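Acidocalcisomal pyrophosphatase (Trypanosoma cruzi, PDB 5CUV) probably hydrolyses inorganic diphosphate to phosphate with the help of magnesium ions. Local coordinates at residues A[71-74]-A[75-78]; A[130-133]-A[134-137]; A[114-117]-A[118-122]; A[47-51]-A[52-56]. All blocks are in the same frame, centred on the assembly; numbering follows the deposited sequence.

Interaction 1 of 4, residues A[71-74]-A[75-78]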
# COMPACT_ATOMS: atom_id res chain seq x y z
N PHE A 71 29.65 32.61 9.99
CA PHE A 71 31.06 32.84 10.06
C PHE A 71 31.25 34.33 10.15
O PHE A 71 30.47 35.09 9.58
CB PHE A 71 31.75 32.26 8.83
CG PHE A 71 32.19 30.85 9.00
CD1 PHE A 71 31.54 30.00 9.94
CD2 PHE A 71 33.25 30.34 8.25
CE1 PHE A 71 31.94 28.65 10.10
CE2 PHE A 71 33.66 29.00 8.40
CZ PHE A 71 33.01 28.15 9.33
N THR A 72 32.25 34.75 10.91
CA THR A 72 32.57 36.17 11.02
C THR A 72 33.26 36.57 9.72
O THR A 72 33.46 35.74 8.83
CB THR A 72 33.57 36.43 12.18
OG1 THR A 72 34.80 35.74 11.90
CG2 THR A 72 32.98 35.92 13.52
N LEU A 73 33.63 37.84 9.60
CA LEU A 73 34.33 38.28 8.41
C LEU A 73 35.74 37.72 8.59
O LEU A 73 36.40 37.33 7.64
CB LEU A 73 34.35 39.80 8.35
CG LEU A 73 35.01 40.36 7.09
CD1 LEU A 73 34.32 39.84 5.83
CD2 LEU A 73 34.93 41.87 7.16
N SER A 74 36.19 37.66 9.83
CA SER A 74 37.51 37.12 10.10
C SER A 74 37.56 35.69 9.59
O SER A 74 38.53 35.30 8.94
CB SER A 74 37.79 37.13 11.61
OG SER A 74 38.55 36.00 12.01
N MSE A 75 36.51 34.92 9.88
CA MSE A 75 36.48 33.52 9.46
C MSE A 75 36.37 33.36 7.91
O MSE A 75 37.02 32.48 7.31
CB MSE A 75 35.31 32.81 10.15
CG MSE A 75 35.48 32.68 11.65
SE MSE A 75 33.99 31.87 12.55
CE MSE A 75 34.24 30.04 11.92
N GLU A 76 35.58 34.20 7.25
CA GLU A 76 35.51 34.08 5.80
C GLU A 76 36.89 34.38 5.16
O GLU A 76 37.31 33.69 4.23
CB GLU A 76 34.42 35.01 5.29
CG GLU A 76 33.02 34.56 5.73
CD GLU A 76 31.90 35.50 5.25
OE1 GLU A 76 31.90 36.68 5.70
OE2 GLU A 76 31.03 35.06 4.43
N LYS A 77 37.60 35.36 5.70
CA LYS A 77 38.93 35.72 5.23
C LYS A 77 39.85 34.53 5.21
O LYS A 77 40.49 34.23 4.20
CB LYS A 77 39.54 36.75 6.16
CG LYS A 77 40.93 37.26 5.80
CD LYS A 77 40.94 38.77 5.99
CE LYS A 77 42.30 39.44 5.79
NZ LYS A 77 43.27 39.09 6.87
N ARG A 78 39.92 33.84 6.33
CA ARG A 78 40.83 32.72 6.40
C ARG A 78 40.44 31.63 5.40
O ARG A 78 41.27 30.83 4.97
CB ARG A 78 40.92 32.19 7.83
CG ARG A 78 42.14 31.29 8.02
CD ARG A 78 42.25 30.67 9.43
NE ARG A 78 42.93 31.49 10.45
CZ ARG A 78 42.44 32.59 11.02
NH1 ARG A 78 41.23 33.07 10.68
NH2 ARG A 78 43.16 33.20 11.97
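A side-chain N-cap and a Met-aromatic contact together open helix 73-87. Thr72 is the cap: its OG1 sits between the backbone N and the carbonyl carbon (chi1 62°), and this places the oxygen in front of Met75 N, which donates to it at 2.8 Å. Glu76 N bonds to Thr72 O at 3.1 Å, so the one threonine receives two amides of the first turn. The regular i to i+4 pattern continues with Lys77 N to Leu73 O at 3.0 Å and Arg78 N to Ser74 O at 3.3 Å.

Met75, a selenomethionine in the crystal, runs straight as far as SE and then bends (chi3 72°), which brings its methyl back over the residue before the cap. CE stands above the middle of the Phe71 ring, 3.3 Å from the ring centroid and only 13° off its normal, as a CH-pi contact. SE is over the same ring, 4.4 Å from the centroid. On the flank of the turn the aliphatic CG of Glu76 lies 4.1 Å from Phe71 CB.

Phe71 and Met75 both pack on Leu50 and on Leu63 of helix 60-66, whereas Leu73 and Lys77 turn to Trp136 of helix 132-141. The start of helix 73-87 thus lies between helix 60-66 with the Leu50 loop and helix 132-141, and Phe71 also touches Val257 of a second subunit.

Interaction 2 of 4, residues A[130-133]-A[134-137]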
# COMPACT_ATOMS: atom_id res chain seq x y z
N ILE A 130 48.40 40.60 -8.30
CA ILE A 130 47.48 40.91 -7.21
C ILE A 130 47.64 40.08 -5.96
O ILE A 130 47.52 38.85 -5.97
CB ILE A 130 46.06 40.82 -7.69
CG1 ILE A 130 45.92 41.59 -9.00
CG2 ILE A 130 45.14 41.40 -6.66
CD1 ILE A 130 44.50 41.71 -9.47
N THR A 131 47.93 40.76 -4.86
CA THR A 131 48.12 40.10 -3.59
C THR A 131 46.77 39.73 -2.99
O THR A 131 45.73 40.29 -3.36
CB THR A 131 48.88 41.02 -2.61
OG1 THR A 131 49.32 40.26 -1.49
CG2 THR A 131 47.97 42.10 -2.09
N PHE A 132 46.78 38.78 -2.06
CA PHE A 132 45.57 38.37 -1.39
C PHE A 132 44.99 39.59 -0.66
O PHE A 132 43.84 39.99 -0.92
CB PHE A 132 45.84 37.24 -0.39
CG PHE A 132 44.63 36.80 0.35
CD1 PHE A 132 43.47 36.48 -0.33
CD2 PHE A 132 44.57 36.90 1.73
CE1 PHE A 132 42.26 36.28 0.34
CE2 PHE A 132 43.37 36.70 2.40
CZ PHE A 132 42.22 36.40 1.70
N GLU A 133 45.78 40.20 0.22
CA GLU A 133 45.29 41.35 0.95
C GLU A 133 44.62 42.36 0.05
O GLU A 133 43.56 42.90 0.41
CB GLU A 133 46.40 42.08 1.71
CG GLU A 133 46.80 41.46 3.05
CD GLU A 133 45.59 41.08 3.91
OE1 GLU A 133 44.54 41.78 3.87
OE2 GLU A 133 45.72 40.06 4.64
N LYS A 134 45.22 42.63 -1.10
CA LYS A 134 44.62 43.60 -2.01
C LYS A 134 43.37 43.00 -2.60
O LYS A 134 42.42 43.73 -2.89
CB LYS A 134 45.59 44.00 -3.14
CG LYS A 134 46.40 45.28 -2.87
CD LYS A 134 45.56 46.43 -2.21
CE LYS A 134 46.26 47.80 -2.37
NZ LYS A 134 47.70 47.58 -2.68
N PHE A 135 43.37 41.69 -2.81
CA PHE A 135 42.20 41.03 -3.37
C PHE A 135 41.10 41.13 -2.36
O PHE A 135 40.06 41.75 -2.61
CB PHE A 135 42.49 39.56 -3.67
CG PHE A 135 41.27 38.76 -4.05
CD1 PHE A 135 40.57 39.03 -5.23
CD2 PHE A 135 40.77 37.76 -3.18
CE1 PHE A 135 39.39 38.34 -5.55
CE2 PHE A 135 39.59 37.06 -3.49
CZ PHE A 135 38.90 37.35 -4.67
N TRP A 136 41.36 40.55 -1.19
CA TRP A 136 40.39 40.54 -0.11
C TRP A 136 39.87 41.93 0.20
O TRP A 136 38.71 42.10 0.46
CB TRP A 136 40.99 39.86 1.14
CG TRP A 136 40.03 39.79 2.30
CD1 TRP A 136 40.20 40.37 3.52
CD2 TRP A 136 38.73 39.17 2.33
NE1 TRP A 136 39.09 40.17 4.31
CE2 TRP A 136 38.17 39.44 3.61
CE3 TRP A 136 37.99 38.42 1.41
CZ2 TRP A 136 36.90 38.98 3.99
CZ3 TRP A 136 36.72 37.97 1.78
CH2 TRP A 136 36.19 38.26 3.08
N ALA A 137 40.73 42.94 0.13
CA ALA A 137 40.30 44.32 0.41
C ALA A 137 39.29 44.78 -0.63
O ALA A 137 38.31 45.47 -0.34
CB ALA A 137 41.49 45.24 0.40
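Three successive i to i+4 bonds start helix 132-141: Phe135 N to Thr131 O at 2.8 Å, Trp136 N to Phe132 O at 2.6 Å and Ala137 N to Glu133 O at 2.8 Å. The helix follows directly on strand 129-130, whose Ile130 pairs through its backbone with Leu95, a strand-then-helix layout consistent with an EF-hand-like module.

Phe132 and Trp136 leave the helix one turn apart, side by side and pointing the same way. Their planes are nearly parallel, at 20°, but the phenyl and the five-membered indole ring are slid apart and barely overlap. The closer meeting is therefore with the indole's stem: Trp136 CB lies over one face of the Phe132 ring, toward its rim, 3.7 Å from CZ. Phe132 CE1 in turn comes up at the edge of the Phe135 ring, 4.1 Å from its CD2. Phe132 and Trp136 rest on helix 73-87, and Phe135 on helix 97-106, so the three aromatics serve two neighbouring helices.

Thr131 holds the N-cap position without a side-chain capping bond. Its OG1 is turned anti to the backbone N (chi1 -167°), which leaves the methyl CG2 facing the first turn, 3.2 Å from Lys134 CB.

Interaction 3 of 4, residues A[114-117]-A[118-122]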
# COMPACT_ATOMS: atom_id res chain seq x y z
N ASP A 114 32.86 45.12 -18.14
CA ASP A 114 32.93 46.34 -17.33
C ASP A 114 33.51 46.07 -15.94
O ASP A 114 34.47 46.71 -15.54
CB ASP A 114 31.52 46.92 -17.14
CG ASP A 114 30.61 46.69 -18.37
OD1 ASP A 114 31.12 46.78 -19.52
OD2 ASP A 114 29.39 46.44 -18.17
N ASP A 115 32.92 45.14 -15.21
CA ASP A 115 33.38 44.80 -13.86
C ASP A 115 34.86 44.50 -13.73
O ASP A 115 35.49 44.92 -12.76
CB ASP A 115 32.62 43.60 -13.33
CG ASP A 115 31.25 43.96 -12.87
OD1 ASP A 115 31.12 44.98 -12.13
OD2 ASP A 115 30.30 43.22 -13.24
N VAL A 116 35.41 43.77 -14.69
CA VAL A 116 36.83 43.44 -14.63
C VAL A 116 37.64 44.72 -14.65
O VAL A 116 38.61 44.87 -13.90
CB VAL A 116 37.26 42.55 -15.81
CG1 VAL A 116 38.77 42.58 -15.98
CG2 VAL A 116 36.80 41.13 -15.54
N LYS A 117 37.23 45.66 -15.49
CA LYS A 117 37.92 46.92 -15.57
C LYS A 117 37.89 47.56 -14.19
O LYS A 117 38.93 47.87 -13.63
CB LYS A 117 37.27 47.80 -16.64
CG LYS A 117 37.18 47.10 -18.03
CD LYS A 117 36.69 48.03 -19.18
CE LYS A 117 35.30 47.62 -19.77
NZ LYS A 117 34.82 48.38 -21.01
N GLN A 118 36.69 47.69 -13.61
CA GLN A 118 36.53 48.29 -12.29
C GLN A 118 37.41 47.67 -11.21
O GLN A 118 37.87 48.36 -10.34
CB GLN A 118 35.08 48.24 -11.83
CG GLN A 118 34.61 49.49 -11.04
CD GLN A 118 34.20 49.24 -9.56
OE1 GLN A 118 33.59 50.11 -8.92
NE2 GLN A 118 34.55 48.07 -9.02
N MSE A 119 37.65 46.42 -11.21
CA MSE A 119 38.59 45.83 -10.35
C MSE A 119 40.00 46.14 -10.53
O MSE A 119 40.70 46.30 -9.66
CB MSE A 119 38.45 44.42 -10.73
CG MSE A 119 39.08 43.30 -9.94
SE MSE A 119 40.65 42.61 -10.69
CE MSE A 119 40.36 41.43 -12.04
N LYS A 120 40.44 46.19 -11.71
CA LYS A 120 41.82 46.58 -11.99
C LYS A 120 42.03 48.01 -11.49
O LYS A 120 42.96 48.30 -10.74
CB LYS A 120 42.15 46.51 -13.49
CG LYS A 120 42.13 45.12 -14.06
CD LYS A 120 42.51 45.10 -15.50
CE LYS A 120 42.57 43.65 -15.99
NZ LYS A 120 42.28 43.47 -17.46
N SER A 121 41.14 48.91 -11.91
CA SER A 121 41.22 50.31 -11.49
C SER A 121 41.34 50.41 -9.96
O SER A 121 42.18 51.14 -9.44
CB SER A 121 39.98 51.02 -11.97
OG SER A 121 40.09 52.38 -11.68
N GLU A 122 40.52 49.64 -9.25
CA GLU A 122 40.51 49.55 -7.79
C GLU A 122 41.83 49.08 -7.23
O GLU A 122 42.35 49.66 -6.28
CB GLU A 122 39.46 48.54 -7.32
CG GLU A 122 38.02 48.89 -7.59
CD GLU A 122 37.58 50.04 -6.75
OE1 GLU A 122 37.56 49.87 -5.50
OE2 GLU A 122 37.26 51.10 -7.35
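Val116 and Lys120, one turn apart on helix 113-123, send their side chains out side by side in the same direction. The lysine chain is extended beyond CG and runs alongside the valine, passing its CE 3.9 Å from Val116 CG1; the contact is thus made by the far end of the lysine and one valine branch. With CG1 anti to the backbone N (chi1 162°), that branch is carried forward along the helix toward the next turn. Met119, a selenomethionine whose chain bends at chi2 and chi3, also approaches this branch, with its CE 4.4 Å from CG1, a looser apolar contact.

Beneath these side chains the backbone is regular. Gln118 N bonds to Asp114 O, Met119 N to Asp115 O and Lys120 N to Val116 O, each at 3.1 Å, and Ser121 N reaches Lys117 O at 3.0 Å with an N-H...O angle of 174°.

Val116, Met119 and Lys120 face helix 97-106, where they touch Glu101, Ile100 and Glu97, while Gln118 and Met119 also meet Trp138 of helix 132-141. Helix 113-123, strand 129-130 and helix 132-141 follow in order, and the short strand pairs antiparallel with 95-96, a helix-loop-helix layout consistent with one half of an EF-hand-like pair.

Interaction 4 of 4, residues A[47-51]-A[52-56]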
# COMPACT_ATOMS: atom_id res chain seq x y z
N VAL A 47 47.30 22.34 6.11
CA VAL A 47 46.21 23.32 6.11
C VAL A 47 45.76 23.44 7.55
O VAL A 47 45.37 22.44 8.18
CB VAL A 47 45.01 22.88 5.22
CG1 VAL A 47 45.36 23.01 3.74
CG2 VAL A 47 44.62 21.44 5.56
N LYS A 48 45.82 24.66 8.08
CA LYS A 48 45.42 24.90 9.47
C LYS A 48 43.92 25.15 9.64
O LYS A 48 43.36 26.10 9.09
CB LYS A 48 46.22 26.08 10.07
CG LYS A 48 47.77 25.93 10.00
CD LYS A 48 48.28 24.59 10.58
CE LYS A 48 49.78 24.40 10.32
NZ LYS A 48 50.13 22.97 10.06
N PRO A 49 43.25 24.29 10.41
CA PRO A 49 41.82 24.51 10.59
C PRO A 49 41.52 25.79 11.37
O PRO A 49 42.20 26.11 12.34
CB PRO A 49 41.36 23.22 11.30
CG PRO A 49 42.54 22.84 12.07
CD PRO A 49 43.68 23.07 11.10
N LEU A 50 40.51 26.52 10.92
CA LEU A 50 40.12 27.73 11.58
C LEU A 50 40.26 27.55 13.10
O LEU A 50 39.96 26.49 13.64
CB LEU A 50 38.66 28.07 11.23
CG LEU A 50 38.24 28.18 9.78
CD1 LEU A 50 36.86 28.77 9.70
CD2 LEU A 50 39.17 29.06 9.04
N PRO A 51 40.76 28.57 13.81
CA PRO A 51 40.91 28.43 15.25
C PRO A 51 39.59 28.12 15.97
O PRO A 51 39.55 27.23 16.81
CB PRO A 51 41.52 29.77 15.68
CG PRO A 51 41.01 30.73 14.65
CD PRO A 51 41.17 29.92 13.37
N GLU A 52 38.51 28.83 15.66
CA GLU A 52 37.25 28.56 16.35
C GLU A 52 36.84 27.08 16.32
O GLU A 52 36.19 26.59 17.25
CB GLU A 52 36.11 29.47 15.83
CG GLU A 52 36.17 29.89 14.37
CD GLU A 52 37.32 30.89 14.01
OE1 GLU A 52 37.35 32.05 14.54
OE2 GLU A 52 38.18 30.51 13.17
N ALA A 53 37.24 26.36 15.28
CA ALA A 53 36.94 24.94 15.17
C ALA A 53 37.82 24.17 16.16
O ALA A 53 37.30 23.55 17.08
CB ALA A 53 37.19 24.47 13.76
N CYS A 54 39.14 24.23 15.99
CA CYS A 54 40.09 23.57 16.90
C CYS A 54 39.79 23.79 18.38
O CYS A 54 39.80 22.85 19.17
CB CYS A 54 41.51 24.09 16.67
SG CYS A 54 41.91 24.38 14.95
N LYS A 55 39.57 25.05 18.76
CA LYS A 55 39.26 25.37 20.14
C LYS A 55 38.10 24.54 20.63
O LYS A 55 38.17 23.94 21.68
CB LYS A 55 38.92 26.86 20.30
CG LYS A 55 37.82 27.20 21.36
CD LYS A 55 36.54 27.75 20.69
CE LYS A 55 36.83 28.93 19.69
NZ LYS A 55 35.63 29.49 18.92
N ARG A 56 37.03 24.48 19.85
CA ARG A 56 35.84 23.71 20.21
C ARG A 56 35.93 22.20 20.12
O ARG A 56 35.20 21.52 20.83
CB ARG A 56 34.62 24.17 19.42
CG ARG A 56 34.10 25.50 19.88
CD ARG A 56 32.68 25.68 19.50
NE ARG A 56 31.90 24.53 19.93
CZ ARG A 56 30.72 24.21 19.42
NH1 ARG A 56 30.20 24.97 18.47
NH2 ARG A 56 30.07 23.14 19.85
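Glu52 folds back on the residues before it: a chi1 of 32° followed by a bend at chi2 (-70°) lays its chain alongside Pro51 and directs the carboxylate toward Leu50. OE2 lies beside Leu50 CB at 3.2 Å and Pro51 CD at 3.1 Å. In Cys54 the sulfur is anti to the carbonyl carbon (chi1 -39°), which turns it toward the incoming loop. There SG lies 3.3 Å from Pro49 CG, against the proline ring, and 3.1 Å from Pro49 O.

The loop passes into helix 51-56 at Leu50, the N-cap residue. Its carbonyl O takes two weak bonds, from Ala53 N at 3.2 Å and from Cys54 N at 3.4 Å. The first firm one is Lys55 N to Pro51 O, 2.9 Å long and nearly straight.

Leu50 packs on Phe71, Met75 and Arg78, and its N is bonded to Glu60 OE1; Arg56 donates to Ile370 O of a third subunit.

Pro51 occupies the first turn, where a residue without an amide hydrogen costs the helix no bond. The Glu52 carboxylate lies by this same helix N-terminus, whose partial positive charge would be expected to favour an acid there.

Overall arrangement
All four contacts lie in the N-terminal helical part of the chain, their centres 47 to 52 Å from the chain's centre and away from both the magnesium site and the malate pocket. They form a series, 4-1-2-3, in which each touches the next. Interaction 1 touches interaction 4, with centres about 12 Å apart, where Phe71 CE2 meets Leu50 CD1 at 3.5 Å. On another flank it meets interaction 2, about 15 Å between centres, through a long, weak ion pair of Lys77 NZ and Glu133 OE2 at 3.5 Å. Interaction 2 reaches interaction 3 where Ile130 CD1 lies 4.1 Å from Met119 SE. Interactions 3 and 4, the two ends, are about 35 Å apart between centres.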